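Local coordinates for protein type 3 secretion system regulator YopR (Yersinia pestis, PDB 1Z21) that may regulate assembly of the type III secretion injectisome by controlling secretion or polymerisation of the needle subunit YscF, at residues I76-L81 with K102-L107. Sequence-based numbering, arbitrary orientation.
Sequences ILLQVL and KELMIL
L77 and L104 face each other where segments 76-81 and 102-107 pack nearly antiparallel, with 156° between their directions and 10.9 Å between their axes at closest approach. No hydrogen bond crosses; the contact is apolar, and L104 and L77 carry most of it. L104 spreads its two methyls over two neighbours in 76-81. Its CD1 lies against L78, 3.6 Å from L78 CD2, and these two side chains meet at a slant. Its CD2 lies beside L77, 4.0 Å from L77 CB. L81 is a looser third neighbour, one turn after L77, with its CD1 4.5 Å from L104 CD1. L77 in turn rests its CD1 against E103 and L107, which lie side by side, one turn apart in 102-107. L77 CD1 is 3.7 Å from E103 CG and 3.8 Å from L107 CD1. L77 crosses both side chains at about a right angle. E103 takes part here through its aliphatic portion. With CG anti to the backbone N (chi1 -179°), its CH2 lies against L77 CD1. The bend at chi2 (60°) then leads on to the carboxylate, whose OE1 forms a salt bridge with R60 and so gives this buried acid a charged partner. The burial grades across the contact: L77 and E103 are buried, whereas L78 is exposed at the solvent side. The pairing joins the last two helices of the five-helix YopR core domain, 71-82 and 94-107. Helix 52-66 packs beside both, touching L77 through L63 and E103 through L56 and L59. Helix 25-43 takes another part of helix 71-82, where I76 meets L31 and V35.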
loop_
_atom_site.group_PDB
_atom_site.type_symbol
_atom_site.label_atom_id
_atom_site.label_comp_id
_atom_site.label_asym_id
_atom_site.label_seq_id
_atom_site.Cartn_x
_atom_site.Cartn_y
_atom_site.Cartn_z
ATOM N N ILE A 76 -1.384 1.756 4.383
ATOM C CA ILE A 76 -0.714 1.942 3.110
ATOM C C ILE A 76 -1.670 1.702 1.942
ATOM O O ILE A 76 -1.750 2.518 1.045
ATOM C CB ILE A 76 0.550 1.054 3.010
ATOM C CG1 ILE A 76 1.640 1.557 3.983
ATOM C CG2 ILE A 76 1.067 0.984 1.569
ATOM C CD1 ILE A 76 2.320 2.866 3.593
ATOM N N LEU A 77 -2.401 0.595 1.970
ATOM C CA LEU A 77 -3.318 0.234 0.885
ATOM C C LEU A 77 -4.368 1.320 0.650
ATOM O O LEU A 77 -4.597 1.726 -0.480
ATOM C CB LEU A 77 -3.995 -1.131 1.161
ATOM C CG LEU A 77 -3.108 -2.366 0.913
ATOM C CD1 LEU A 77 -3.779 -3.619 1.468
ATOM C CD2 LEU A 77 -2.802 -2.510 -0.556
ATOM N N LEU A 78 -4.971 1.795 1.734
ATOM C CA LEU A 78 -5.972 2.853 1.675
ATOM C C LEU A 78 -5.355 4.136 1.119
ATOM O O LEU A 78 -5.942 4.785 0.265
ATOM C CB LEU A 78 -6.606 3.075 3.052
ATOM C CG LEU A 78 -7.532 1.916 3.452
ATOM C CD1 LEU A 78 -7.909 1.944 4.914
ATOM C CD2 LEU A 78 -8.775 1.914 2.608
ATOM N N GLN A 79 -4.148 4.470 1.553
ATOM C CA GLN A 79 -3.510 5.690 1.060
ATOM C C GLN A 79 -3.094 5.579 -0.409
ATOM O O GLN A 79 -3.238 6.525 -1.160
ATOM C CB GLN A 79 -2.335 6.094 1.951
ATOM C CG GLN A 79 -1.719 7.459 1.571
ATOM C CD GLN A 79 -2.687 8.622 1.746
ATOM O OE1 GLN A 79 -3.546 8.600 2.639
ATOM N NE2 GLN A 79 -2.544 9.650 0.903
ATOM N N VAL A 80 -2.609 4.418 -0.828
ATOM C CA VAL A 80 -2.319 4.168 -2.235
ATOM C C VAL A 80 -3.562 4.470 -3.095
ATOM O O VAL A 80 -3.474 5.152 -4.121
ATOM C CB VAL A 80 -1.819 2.710 -2.471
ATOM C CG1 VAL A 80 -1.827 2.350 -3.945
ATOM C CG2 VAL A 80 -0.415 2.521 -1.910
ATOM N N LEU A 81 -4.716 3.958 -2.676
ATOM C CA LEU A 81 -5.966 4.193 -3.403
ATOM C C LEU A 81 -6.255 5.685 -3.589
ATOM O O LEU A 81 -6.735 6.087 -4.645
ATOM C CB LEU A 81 -7.149 3.532 -2.691
ATOM C CG LEU A 81 -7.413 2.059 -3.015
ATOM C CD1 LEU A 81 -8.399 1.498 -2.033
ATOM C CD2 LEU A 81 -7.937 1.876 -4.432
ATOM N N LYS A 102 -9.767 -6.231 -2.661
ATOM C CA LYS A 102 -9.803 -7.659 -2.331
ATOM C C LYS A 102 -8.846 -7.994 -1.185
ATOM O O LYS A 102 -9.193 -8.757 -0.290
ATOM C CB LYS A 102 -9.506 -8.517 -3.567
ATOM C CG LYS A 102 -10.612 -8.466 -4.589
ATOM C CD LYS A 102 -10.575 -9.622 -5.516
ATOM C CE LYS A 102 -11.655 -9.508 -6.573
ATOM N NZ LYS A 102 -12.999 -9.764 -6.012
ATOM N N GLU A 103 -7.647 -7.413 -1.195
ATOM C CA GLU A 103 -6.718 -7.582 -0.070
ATOM C C GLU A 103 -7.254 -6.969 1.220
ATOM O O GLU A 103 -7.096 -7.550 2.280
ATOM C CB GLU A 103 -5.335 -7.008 -0.390
ATOM C CG GLU A 103 -4.296 -7.166 0.732
ATOM C CD GLU A 103 -4.009 -8.616 1.132
ATOM O OE1 GLU A 103 -4.262 -9.542 0.330
ATOM O OE2 GLU A 103 -3.504 -8.827 2.254
ATOM N N LEU A 104 -7.890 -5.800 1.141
ATOM C CA LEU A 104 -8.439 -5.181 2.336
ATOM C C LEU A 104 -9.520 -6.081 2.949
ATOM O O LEU A 104 -9.622 -6.176 4.157
ATOM C CB LEU A 104 -8.973 -3.773 2.055
ATOM C CG LEU A 104 -7.876 -2.718 1.883
ATOM C CD1 LEU A 104 -8.449 -1.443 1.338
ATOM C CD2 LEU A 104 -7.173 -2.425 3.186
ATOM N N MET A 105 -10.283 -6.769 2.106
ATOM C CA MET A 105 -11.324 -7.678 2.594
ATOM C C MET A 105 -10.692 -8.836 3.347
ATOM O O MET A 105 -11.226 -9.272 4.353
ATOM C CB MET A 105 -12.201 -8.163 1.433
ATOM C CG MET A 105 -13.282 -9.178 1.801
ATOM S SD MET A 105 -14.579 -8.408 2.738
ATOM C CE MET A 105 -15.620 -7.782 1.431
ATOM N N ILE A 106 -9.546 -9.310 2.872
ATOM C CA ILE A 106 -8.800 -10.374 3.545
ATOM C C ILE A 106 -8.212 -9.904 4.879
ATOM O O ILE A 106 -8.213 -10.649 5.853
ATOM C CB ILE A 106 -7.705 -10.923 2.608
ATOM C CG1 ILE A 106 -8.345 -11.683 1.447
ATOM C CG2 ILE A 106 -6.714 -11.846 3.353
ATOM C CD1 ILE A 106 -7.399 -11.917 0.272
ATOM N N LEU A 107 -7.725 -8.664 4.923
ATOM C CA LEU A 107 -7.083 -8.123 6.112
ATOM C C LEU A 107 -8.097 -7.766 7.205
ATOM O O LEU A 107 -7.717 -7.493 8.346
ATOM C CB LEU A 107 -6.256 -6.892 5.741
ATOM C CG LEU A 107 -5.010 -7.178 4.899
ATOM C CD1 LEU A 107 -4.375 -5.887 4.401
ATOM C CD2 LEU A 107 -3.996 -8.001 5.688
#